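Local coordinates for macro domain-containing protein (Thermosipho africanus, PDB 7OMU) that joins a DarT-family domain to a macro domain in one chain and, in this model, holds adenosine-5-diphosphoribose in the pocket of the macro domain, at residues 25-29 with 84-89; 237-243 with 348-354; 362-366 with 390-394. The protein carries 1 engineered substitution. One frame throughout, in Å; residues are numbered along the deposited sequence.

Interaction 1. Residues 25-29 with 84-89; sequences ELYYI and NLYFQP
P89 lies over one face of the Y27 ring, its CG 4.1 Å from the ring centroid and 29° off the normal, a CH-pi contact. The ring is turned this way because CG of Y27 stands opposite the carbonyl carbon (chi1 -56°), close to its own backbone N. That N bonds to Y86 O, so the same carbonyl oxygen also sits at the ring edge, as does F87 O. L26 and F87 run alongside each other in the same direction, L26 CD2 meeting F87 CD1 at 3.5 Å. I29 slants across Y86 and brings its CD1 to 3.7 Å from Y86 CE2. The Y86 ring also has the amide of N84 over one face, ND2 3.1 Å above the plane and over the centre. Between the backbones, Y27 N to Y86 O (3.0 Å) and Y86 N to Y27 O (2.8 Å) make one antiparallel hydrogen-bonded pair. The N-to-C directions of strands 25-29 and 84-86 differ by 124°, well off antiparallel, which fits this single bridge. L85 CD2 packs on Y28 CB at 3.8 Å. Strand 25-31 is an outermost strand of a mixed sheet and bonds on to strand 107-113; strand 82-86 is outermost in an antiparallel sheet and bonds to strand 170-174. The contact therefore joins two sheet edges of the DarT-family domain, with helix 92-99 packed against I29 and Y86.

Interaction 2. Residues 237-243 with 348-354; sequences SRMQTLT and IKSLAVP
T243 gives two hydrogen bonds to a single carbonyl: its N lies 2.8 Å from A352 O, and its OG1 3.0 Å from that same oxygen. A chi1 of -44° keeps OG1 beside the backbone N, which lets both donors reach one acceptor; the hydroxyl comes in from above the carbonyl plane, 43° out of it, while the N-H approaches nearly head-on. One step back, A352 N bonds to T241 O (2.9 Å) and T241 N to S350 O, so the two strands run parallel with T241 beside L351 and L242 beside A352. Before the strands start, side chains take over: S350 OG accepts Q240 N at 2.8 Å, and Q240 OE1 takes a weak bond from K349 N (3.2 Å) as well as one from T241 OG1. Apolar contacts fill in around these, M239 CG on A352 CB at 3.7 Å and T241 CG2 on L351 CD1 at 3.6 Å. In the next shell, Q240 NE2 is hydrogen-bonded to Q311 OE1, strands 313-318 and 383-386 flank the pair in the central sheet of the macro domain, and L376 of helix 365-376 packs on L351. P354, at the end of its strand, touches the bound APR. The Q240 amide has partners at both ends and its N pairs with S350 OG ahead of the strands; backbone bonds then set the register, with P354 next to the ligand.

Interaction 3. Residues 362-366 with 390-394; sequences GLEWS and EKRIP. With APR (adenosine-5-diphosphoribose), chain C.
Next to the APR pocket of the macro domain, K391 stretches across to the turn that leads into helix 365-376 and meets L363 and E364 there. Its chain is fully extended, with CG opposite the backbone N (chi1 -167°), and this carries NZ to L363 O in a weak hydrogen bond of 3.5 Å. NZ also forms a salt bridge with E364 OE2 at 3.5 Å, the two side chains crossing at a slant, with OE2 close to both CE and NZ; C358 O is a further, weak partner. E364 occupies the N-cap position of the helix, so the lysine meets the chain just where it begins to coil. The neighbouring residue E390 faces the ligand instead: its OE2 accepts O2' of APR at 3.2 Å and, weakly, O3' at 3.4 Å, both from the adenosine ribose. In the macro fold the ligand lies among loops, and here G361 N and L389 N, each one residue from these segments, bond to it too. Farther from the ligand, I393 crosses W365 at about a right angle. Its CG2 is 3.4 Å from W365 CD1, its CD1 is 3.8 Å from W365 CB, and the indole NE1 is hydrogen-bonded to Q397 O.

Along the chain the three contacts come in series, and they divide between two domains. Interaction 1 belongs to the DarT-family part; its centre is 31 Å from that of interaction 2 and 35 Å from that of interaction 3, across the centre of the chain from both. Interactions 2 and 3 both lie in the macro domain, with centres 21 Å apart and nearest atoms about 7 Å apart. Strand 351-354 of interaction 2 is followed directly by helix 365-376 of interaction 3, and both contacts hold a residue of the APR pocket, P354 and E390. The pocket is thus approached from the central sheet and from the surface loops, while interaction 1 ties together sheets of the other domain.

Interaction 1. Residues 25-29 with 84-89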
loop_
_atom_site.group_PDB
_atom_site.type_symbol
_atom_site.label_atom_id
_atom_site.label_comp_id
_atom_site.label_asym_id
_atom_site.label_seq_id
_atom_site.Cartn_x
_atom_site.Cartn_y
_atom_site.Cartn_z
ATOM N N GLU A 25 -14.827 10.010 5.432
ATOM C CA GLU A 25 -14.001 10.892 6.293
ATOM C C GLU A 25 -12.902 11.523 5.431
ATOM O O GLU A 25 -12.612 10.980 4.360
ATOM C CB GLU A 25 -13.340 10.072 7.398
ATOM C CG GLU A 25 -14.246 9.757 8.574
ATOM C CD GLU A 25 -13.647 8.783 9.575
ATOM O OE1 GLU A 25 -12.836 7.926 9.143
ATOM O OE2 GLU A 25 -13.979 8.895 10.783
ATOM N N LEU A 26 -12.308 12.621 5.889
ATOM C CA LEU A 26 -11.048 13.180 5.333
ATOM C C LEU A 26 -9.925 12.922 6.346
ATOM O O LEU A 26 -10.233 12.673 7.525
ATOM C CB LEU A 26 -11.238 14.670 5.042
ATOM C CG LEU A 26 -12.204 14.996 3.905
ATOM C CD1 LEU A 26 -12.649 16.444 3.975
ATOM C CD2 LEU A 26 -11.580 14.717 2.551
ATOM N N TYR A 27 -8.670 12.961 5.899
ATOM C CA TYR A 27 -7.508 12.394 6.629
ATOM C C TYR A 27 -6.322 13.356 6.575
ATOM O O TYR A 27 -5.956 13.804 5.473
ATOM C CB TYR A 27 -7.148 11.037 6.027
ATOM C CG TYR A 27 -8.287 10.049 6.005
ATOM C CD1 TYR A 27 -8.601 9.296 7.127
ATOM C CD2 TYR A 27 -9.069 9.881 4.873
ATOM C CE1 TYR A 27 -9.659 8.403 7.125
ATOM C CE2 TYR A 27 -10.121 8.980 4.852
ATOM C CZ TYR A 27 -10.421 8.239 5.983
ATOM O OH TYR A 27 -11.464 7.360 5.966
ATOM N N TYR A 28 -5.751 13.665 7.742
ATOM C CA TYR A 28 -4.520 14.480 7.905
ATOM C C TYR A 28 -3.439 13.593 8.526
ATOM O O TYR A 28 -3.641 13.100 9.653
ATOM C CB TYR A 28 -4.808 15.712 8.760
ATOM C CG TYR A 28 -3.618 16.601 9.012
ATOM C CD1 TYR A 28 -3.171 17.497 8.056
ATOM C CD2 TYR A 28 -2.939 16.556 10.219
ATOM C CE1 TYR A 28 -2.088 18.335 8.299
ATOM C CE2 TYR A 28 -1.849 17.373 10.472
ATOM C CZ TYR A 28 -1.420 18.269 9.511
ATOM O OH TYR A 28 -0.345 19.067 9.781
ATOM N N ILE A 29 -2.347 13.372 7.788
ATOM C CA ILE A 29 -1.150 12.608 8.250
ATOM C C ILE A 29 -0.305 13.536 9.122
ATOM O O ILE A 29 -0.088 14.686 8.697
ATOM C CB ILE A 29 -0.338 12.084 7.051
ATOM C CG1 ILE A 29 -1.175 11.170 6.155
ATOM C CG2 ILE A 29 0.933 11.393 7.519
ATOM C CD1 ILE A 29 -0.596 10.994 4.774
ATOM N N ASN A 84 -3.916 20.438 4.448
ATOM C CA ASN A 84 -4.076 19.405 3.389
ATOM C C ASN A 84 -4.766 18.173 3.982
ATOM O O ASN A 84 -4.092 17.395 4.690
ATOM C CB ASN A 84 -2.721 19.069 2.759
ATOM C CG ASN A 84 -2.831 18.325 1.447
ATOM O OD1 ASN A 84 -2.702 18.920 0.382
ATOM N ND2 ASN A 84 -3.052 17.025 1.514
ATOM N N LEU A 85 -6.065 18.015 3.709
ATOM C CA LEU A 85 -6.884 16.845 4.126
ATOM C C LEU A 85 -7.060 15.909 2.927
ATOM O O LEU A 85 -7.845 16.255 2.028
ATOM C CB LEU A 85 -8.239 17.341 4.640
ATOM C CG LEU A 85 -8.182 18.388 5.750
ATOM C CD1 LEU A 85 -9.575 18.724 6.252
ATOM C CD2 LEU A 85 -7.308 17.915 6.899
ATOM N N TYR A 86 -6.352 14.779 2.910
ATOM C CA TYR A 86 -6.384 13.778 1.810
ATOM C C TYR A 86 -7.713 13.016 1.834
ATOM O O TYR A 86 -8.236 12.763 2.929
ATOM C CB TYR A 86 -5.237 12.773 1.941
ATOM C CG TYR A 86 -3.845 13.327 1.778
ATOM C CD1 TYR A 86 -3.369 13.712 0.535
ATOM C CD2 TYR A 86 -2.986 13.428 2.857
ATOM C CE1 TYR A 86 -2.082 14.200 0.371
ATOM C CE2 TYR A 86 -1.700 13.916 2.713
ATOM C CZ TYR A 86 -1.244 14.302 1.465
ATOM O OH TYR A 86 0.027 14.787 1.332
ATOM N N PHE A 87 -8.223 12.637 0.660
ATOM C CA PHE A 87 -9.358 11.690 0.506
ATOM C C PHE A 87 -8.848 10.266 0.727
ATOM O O PHE A 87 -9.621 9.412 1.213
ATOM C CB PHE A 87 -9.988 11.807 -0.882
ATOM C CG PHE A 87 -10.653 13.131 -1.133
ATOM C CD1 PHE A 87 -11.923 13.380 -0.643
ATOM C CD2 PHE A 87 -10.002 14.127 -1.836
ATOM C CE1 PHE A 87 -12.531 14.604 -0.855
ATOM C CE2 PHE A 87 -10.613 15.353 -2.047
ATOM C CZ PHE A 87 -11.878 15.586 -1.564
ATOM N N GLN A 88 -7.590 10.030 0.343
ATOM C CA GLN A 88 -6.884 8.737 0.495
ATOM C C GLN A 88 -5.539 8.990 1.166
ATOM O O GLN A 88 -4.628 9.515 0.536
ATOM C CB GLN A 88 -6.702 8.086 -0.877
ATOM C CG GLN A 88 -5.821 6.847 -0.845
ATOM C CD GLN A 88 -6.421 5.782 0.036
ATOM O OE1 GLN A 88 -6.138 5.701 1.237
ATOM N NE2 GLN A 88 -7.280 4.974 -0.567
ATOM N N PRO A 89 -5.379 8.651 2.463
ATOM C CA PRO A 89 -4.096 8.816 3.151
ATOM C C PRO A 89 -3.069 7.710 2.850
ATOM O O PRO A 89 -1.885 7.972 3.000
ATOM C CB PRO A 89 -4.486 8.774 4.635
ATOM C CG PRO A 89 -5.706 7.878 4.662
ATOM C CD PRO A 89 -6.429 8.129 3.353
#

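Interaction 2. Residues 237-243 with 348-354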
loop_
_atom_site.group_PDB
_atom_site.type_symbol
_atom_site.label_atom_id
_atom_site.label_comp_id
_atom_site.label_asym_id
_atom_site.label_seq_id
_atom_site.Cartn_x
_atom_site.Cartn_y
_atom_site.Cartn_z
ATOM N N SER A 237 4.333 -5.837 0.678
ATOM C CA SER A 237 5.283 -6.669 1.468
ATOM C C SER A 237 6.675 -6.118 1.178
ATOM O O SER A 237 6.843 -5.496 0.109
ATOM C CB SER A 237 5.202 -8.146 1.151
ATOM O OG SER A 237 6.159 -8.529 0.175
ATOM N N ARG A 238 7.626 -6.325 2.080
ATOM C CA ARG A 238 9.019 -5.873 1.847
ATOM C C ARG A 238 9.902 -7.108 1.628
ATOM O O ARG A 238 11.126 -7.020 1.874
ATOM C CB ARG A 238 9.439 -4.936 2.982
ATOM C CG ARG A 238 8.651 -3.634 2.997
ATOM C CD ARG A 238 9.399 -2.495 3.664
ATOM N NE ARG A 238 10.637 -2.142 2.974
ATOM C CZ ARG A 238 10.725 -1.407 1.865
ATOM N NH1 ARG A 238 9.640 -0.934 1.272
ATOM N NH2 ARG A 238 11.913 -1.154 1.343
ATOM N N MET A 239 9.311 -8.200 1.129
ATOM C CA MET A 239 10.062 -9.407 0.695
ATOM C C MET A 239 10.877 -9.039 -0.549
ATOM O O MET A 239 10.419 -8.191 -1.343
ATOM C CB MET A 239 9.135 -10.584 0.372
ATOM C CG MET A 239 8.313 -11.081 1.554
ATOM S SD MET A 239 9.287 -11.628 2.983
ATOM C CE MET A 239 9.050 -10.231 4.077
ATOM N N GLN A 240 12.048 -9.652 -0.693
ATOM C CA GLN A 240 13.058 -9.311 -1.727
ATOM C C GLN A 240 12.622 -9.888 -3.082
ATOM O O GLN A 240 12.950 -9.281 -4.112
ATOM C CB GLN A 240 14.426 -9.810 -1.255
ATOM C CG GLN A 240 15.550 -9.589 -2.255
ATOM C CD GLN A 240 15.922 -10.829 -3.031
ATOM O OE1 GLN A 240 15.243 -11.857 -2.996
ATOM N NE2 GLN A 240 17.037 -10.745 -3.735
ATOM N N THR A 241 11.913 -11.017 -3.085
ATOM C CA THR A 241 11.435 -11.708 -4.309
ATOM C C THR A 241 9.918 -11.866 -4.212
ATOM O O THR A 241 9.446 -12.514 -3.263
ATOM C CB THR A 241 12.146 -13.054 -4.497
ATOM O OG1 THR A 241 13.536 -12.801 -4.710
ATOM C CG2 THR A 241 11.596 -13.861 -5.654
ATOM N N LEU A 242 9.190 -11.268 -5.154
ATOM C CA LEU A 242 7.717 -11.398 -5.282
ATOM C C LEU A 242 7.432 -12.417 -6.385
ATOM O O LEU A 242 7.926 -12.240 -7.511
ATOM C CB LEU A 242 7.105 -10.029 -5.602
ATOM C CG LEU A 242 7.606 -8.863 -4.747
ATOM C CD1 LEU A 242 6.824 -7.596 -5.065
ATOM C CD2 LEU A 242 7.519 -9.184 -3.259
ATOM N N THR A 243 6.683 -13.461 -6.051
ATOM C CA THR A 243 6.288 -14.537 -6.986
ATOM C C THR A 243 4.994 -14.114 -7.680
ATOM O O THR A 243 4.167 -13.451 -7.046
ATOM C CB THR A 243 6.180 -15.869 -6.242
ATOM O OG1 THR A 243 7.318 -15.950 -5.384
ATOM C CG2 THR A 243 6.143 -17.058 -7.170
ATOM N N ILE A 348 18.119 -15.464 -3.404
ATOM C CA ILE A 348 16.794 -15.014 -2.886
ATOM C C ILE A 348 16.911 -14.853 -1.365
ATOM O O ILE A 348 17.063 -15.882 -0.683
ATOM C CB ILE A 348 15.686 -16.011 -3.291
ATOM C CG1 ILE A 348 15.457 -16.014 -4.805
ATOM C CG2 ILE A 348 14.394 -15.729 -2.540
ATOM C CD1 ILE A 348 14.501 -17.079 -5.292
ATOM N N LYS A 349 16.845 -13.614 -0.862
ATOM C CA LYS A 349 17.022 -13.265 0.575
ATOM C C LYS A 349 15.716 -13.513 1.335
ATOM O O LYS A 349 15.791 -13.947 2.494
ATOM C CB LYS A 349 17.424 -11.797 0.757
ATOM C CG LYS A 349 18.678 -11.357 0.015
ATOM C CD LYS A 349 19.926 -12.073 0.444
ATOM C CE LYS A 349 21.176 -11.464 -0.158
ATOM N NZ LYS A 349 22.388 -12.239 0.202
ATOM N N SER A 350 14.574 -13.203 0.720
ATOM C CA SER A 350 13.219 -13.368 1.310
ATOM C C SER A 350 12.182 -13.477 0.184
ATOM O O SER A 350 12.451 -12.986 -0.922
ATOM C CB SER A 350 12.901 -12.249 2.272
ATOM O OG SER A 350 12.963 -10.982 1.640
ATOM N N LEU A 351 11.044 -14.111 0.456
ATOM C CA LEU A 351 10.101 -14.583 -0.590
ATOM C C LEU A 351 8.646 -14.294 -0.189
ATOM O O LEU A 351 8.253 -14.608 0.952
ATOM C CB LEU A 351 10.345 -16.082 -0.788
ATOM C CG LEU A 351 9.609 -16.723 -1.959
ATOM C CD1 LEU A 351 10.117 -16.180 -3.283
ATOM C CD2 LEU A 351 9.755 -18.230 -1.913
ATOM N N ALA A 352 7.880 -13.709 -1.107
ATOM C CA ALA A 352 6.406 -13.624 -1.056
ATOM C C ALA A 352 5.844 -14.438 -2.224
ATOM O O ALA A 352 6.113 -14.074 -3.379
ATOM C CB ALA A 352 5.955 -12.184 -1.117
ATOM N N VAL A 353 5.124 -15.520 -1.933
ATOM C CA VAL A 353 4.360 -16.302 -2.947
ATOM C C VAL A 353 2.876 -16.066 -2.681
ATOM O O VAL A 353 2.440 -16.073 -1.529
ATOM C CB VAL A 353 4.720 -17.801 -2.924
ATOM C CG1 VAL A 353 6.218 -18.036 -3.065
ATOM C CG2 VAL A 353 4.220 -18.491 -1.671
ATOM N N PRO A 354 2.055 -15.827 -3.729
ATOM C CA PRO A 354 0.606 -15.807 -3.577
ATOM C C PRO A 354 0.093 -17.247 -3.550
ATOM O O PRO A 354 0.791 -18.111 -4.030
ATOM C CB PRO A 354 0.137 -15.074 -4.836
ATOM C CG PRO A 354 1.152 -15.478 -5.876
ATOM C CD PRO A 354 2.464 -15.585 -5.121
#

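Interaction 3. Residues 362-366 with 390-394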
loop_
_atom_site.group_PDB
_atom_site.type_symbol
_atom_site.label_atom_id
_atom_site.label_comp_id
_atom_site.label_asym_id
_atom_site.label_seq_id
_atom_site.Cartn_x
_atom_site.Cartn_y
_atom_site.Cartn_z
ATOM N N GLY A 362 -8.647 -22.079 -10.371
ATOM C CA GLY A 362 -9.840 -22.834 -9.938
ATOM C C GLY A 362 -9.501 -24.025 -9.053
ATOM O O GLY A 362 -10.304 -24.981 -9.029
ATOM N N LEU A 363 -8.352 -23.986 -8.367
ATOM C CA LEU A 363 -7.942 -24.980 -7.333
ATOM C C LEU A 363 -8.320 -24.434 -5.956
ATOM O O LEU A 363 -8.547 -23.214 -5.850
ATOM C CB LEU A 363 -6.434 -25.245 -7.411
ATOM C CG LEU A 363 -6.020 -26.540 -8.100
ATOM C CD1 LEU A 363 -6.585 -26.620 -9.509
ATOM C CD2 LEU A 363 -4.505 -26.663 -8.131
ATOM N N GLU A 364 -8.376 -25.309 -4.951
ATOM C CA GLU A 364 -8.811 -24.972 -3.568
ATOM C C GLU A 364 -7.583 -24.906 -2.653
ATOM O O GLU A 364 -6.603 -25.635 -2.900
ATOM C CB GLU A 364 -9.826 -25.988 -3.041
ATOM C CG GLU A 364 -11.107 -26.062 -3.855
ATOM C CD GLU A 364 -12.145 -24.999 -3.538
ATOM O OE1 GLU A 364 -13.329 -25.362 -3.462
ATOM O OE2 GLU A 364 -11.768 -23.814 -3.379
ATOM N N TRP A 365 -7.649 -24.059 -1.629
ATOM C CA TRP A 365 -6.560 -23.854 -0.642
ATOM C C TRP A 365 -6.395 -25.121 0.197
ATOM O O TRP A 365 -5.284 -25.350 0.701
ATOM C CB TRP A 365 -6.846 -22.636 0.236
ATOM C CG TRP A 365 -5.990 -22.581 1.459
ATOM C CD1 TRP A 365 -6.289 -23.072 2.696
ATOM C CD2 TRP A 365 -4.672 -22.021 1.559
ATOM N NE1 TRP A 365 -5.256 -22.837 3.565
ATOM C CE2 TRP A 365 -4.252 -22.195 2.895
ATOM C CE3 TRP A 365 -3.814 -21.386 0.658
ATOM C CZ2 TRP A 365 -3.009 -21.763 3.345
ATOM C CZ3 TRP A 365 -2.592 -20.943 1.105
ATOM C CH2 TRP A 365 -2.199 -21.130 2.430
ATOM N N SER A 366 -7.465 -25.907 0.345
ATOM C CA SER A 366 -7.466 -27.203 1.073
ATOM C C SER A 366 -6.433 -28.163 0.461
ATOM O O SER A 366 -5.949 -29.044 1.195
ATOM C CB SER A 366 -8.842 -27.800 1.087
ATOM O OG SER A 366 -9.381 -27.851 -0.224
ATOM N N GLU A 390 -10.332 -13.106 -2.304
ATOM C CA GLU A 390 -11.671 -13.167 -2.944
ATOM C C GLU A 390 -12.397 -14.432 -2.469
ATOM O O GLU A 390 -13.196 -14.978 -3.255
ATOM C CB GLU A 390 -11.499 -13.153 -4.468
ATOM C CG GLU A 390 -10.587 -14.263 -4.993
ATOM C CD GLU A 390 -10.202 -14.176 -6.458
ATOM O OE1 GLU A 390 -11.114 -14.079 -7.298
ATOM O OE2 GLU A 390 -8.986 -14.211 -6.755
ATOM N N LYS A 391 -12.130 -14.896 -1.242
ATOM C CA LYS A 391 -12.359 -16.320 -0.866
ATOM C C LYS A 391 -12.147 -16.522 0.640
ATOM O O LYS A 391 -11.060 -16.172 1.134
ATOM C CB LYS A 391 -11.390 -17.173 -1.693
ATOM C CG LYS A 391 -11.649 -18.667 -1.716
ATOM C CD LYS A 391 -10.722 -19.374 -2.681
ATOM C CE LYS A 391 -10.524 -20.834 -2.344
ATOM N NZ LYS A 391 -9.322 -21.368 -3.022
ATOM N N ARG A 392 -13.141 -17.084 1.334
ATOM C CA ARG A 392 -13.099 -17.328 2.803
ATOM C C ARG A 392 -12.475 -18.698 3.088
ATOM O O ARG A 392 -13.028 -19.703 2.613
ATOM C CB ARG A 392 -14.506 -17.255 3.408
ATOM C CG ARG A 392 -15.245 -15.957 3.116
ATOM C CD ARG A 392 -16.241 -15.571 4.199
ATOM N NE ARG A 392 -16.181 -14.148 4.513
ATOM C CZ ARG A 392 -15.161 -13.536 5.122
ATOM N NH1 ARG A 392 -14.084 -14.215 5.485
ATOM N NH2 ARG A 392 -15.220 -12.235 5.362
ATOM N N ILE A 393 -11.378 -18.736 3.850
ATOM C CA ILE A 393 -10.708 -19.988 4.315
ATOM C C ILE A 393 -11.202 -20.279 5.730
ATOM O O ILE A 393 -11.068 -19.434 6.614
ATOM C CB ILE A 393 -9.167 -19.858 4.277
ATOM C CG1 ILE A 393 -8.642 -19.244 2.975
ATOM C CG2 ILE A 393 -8.506 -21.195 4.556
ATOM C CD1 ILE A 393 -9.121 -19.936 1.729
ATOM N N PRO A 394 -11.783 -21.472 5.996
ATOM C CA PRO A 394 -12.076 -21.890 7.367
ATOM C C PRO A 394 -10.829 -21.753 8.251
ATOM O O PRO A 394 -9.756 -22.062 7.787
ATOM C CB PRO A 394 -12.486 -23.364 7.225
ATOM C CG PRO A 394 -12.976 -23.492 5.795
ATOM C CD PRO A 394 -12.183 -22.476 4.999
HETATM N N1 APR C . -1.677 -9.755 -2.709
HETATM C C2 APR C . -1.925 -11.027 -2.365
HETATM N N3 APR C . -2.687 -11.933 -2.975
HETATM C C4 APR C . -3.245 -11.412 -4.082
HETATM C C5 APR C . -3.090 -10.128 -4.562
HETATM C C6 APR C . -2.258 -9.260 -3.827
HETATM N N6 APR C . -2.017 -7.996 -4.168
HETATM N N7 APR C . -3.824 -9.962 -5.731
HETATM C C8 APR C . -4.397 -11.126 -5.934
HETATM N N9 APR C . -4.083 -12.047 -4.957
HETATM C "C1'" APR C . -4.533 -13.437 -4.850
HETATM C "C2'" APR C . -5.921 -13.691 -5.436
HETATM O "O2'" APR C . -6.919 -13.565 -4.446
HETATM C "C3'" APR C . -5.821 -15.121 -5.988
HETATM O "O3'" APR C . -6.563 -16.028 -5.183
HETATM O "O4'" APR C . -3.641 -14.240 -5.583
HETATM C "C4'" APR C . -4.320 -15.456 -5.984
HETATM C "C5'" APR C . -3.743 -15.946 -7.294
HETATM O "O5'" APR C . -3.891 -14.925 -8.328
HETATM P PA APR C . -4.208 -15.308 -9.864
HETATM O O1A APR C . -3.543 -14.319 -10.765
HETATM O O2A APR C . -5.678 -15.510 -10.033
HETATM O O3A APR C . -3.460 -16.722 -10.031
HETATM P PB APR C . -3.851 -18.144 -10.676
HETATM O O1B APR C . -5.105 -18.624 -10.025
HETATM O O2B APR C . -2.656 -19.038 -10.629
HETATM O O5D APR C . -4.159 -17.737 -12.204
HETATM C C5D APR C . -3.070 -17.632 -13.165
HETATM O O4D APR C . -4.092 -15.773 -14.318
HETATM O O1D APR C . -2.528 -14.383 -13.351
HETATM C C1D APR C . -3.016 -14.854 -14.553
HETATM O O2D APR C . -1.399 -14.999 -16.437
HETATM C C2D APR C . -1.922 -15.644 -15.291
HETATM O O3D APR C . -3.233 -16.975 -16.879
HETATM C C3D APR C . -2.574 -16.986 -15.620
HETATM C C4D APR C . -3.595 -17.117 -14.485
#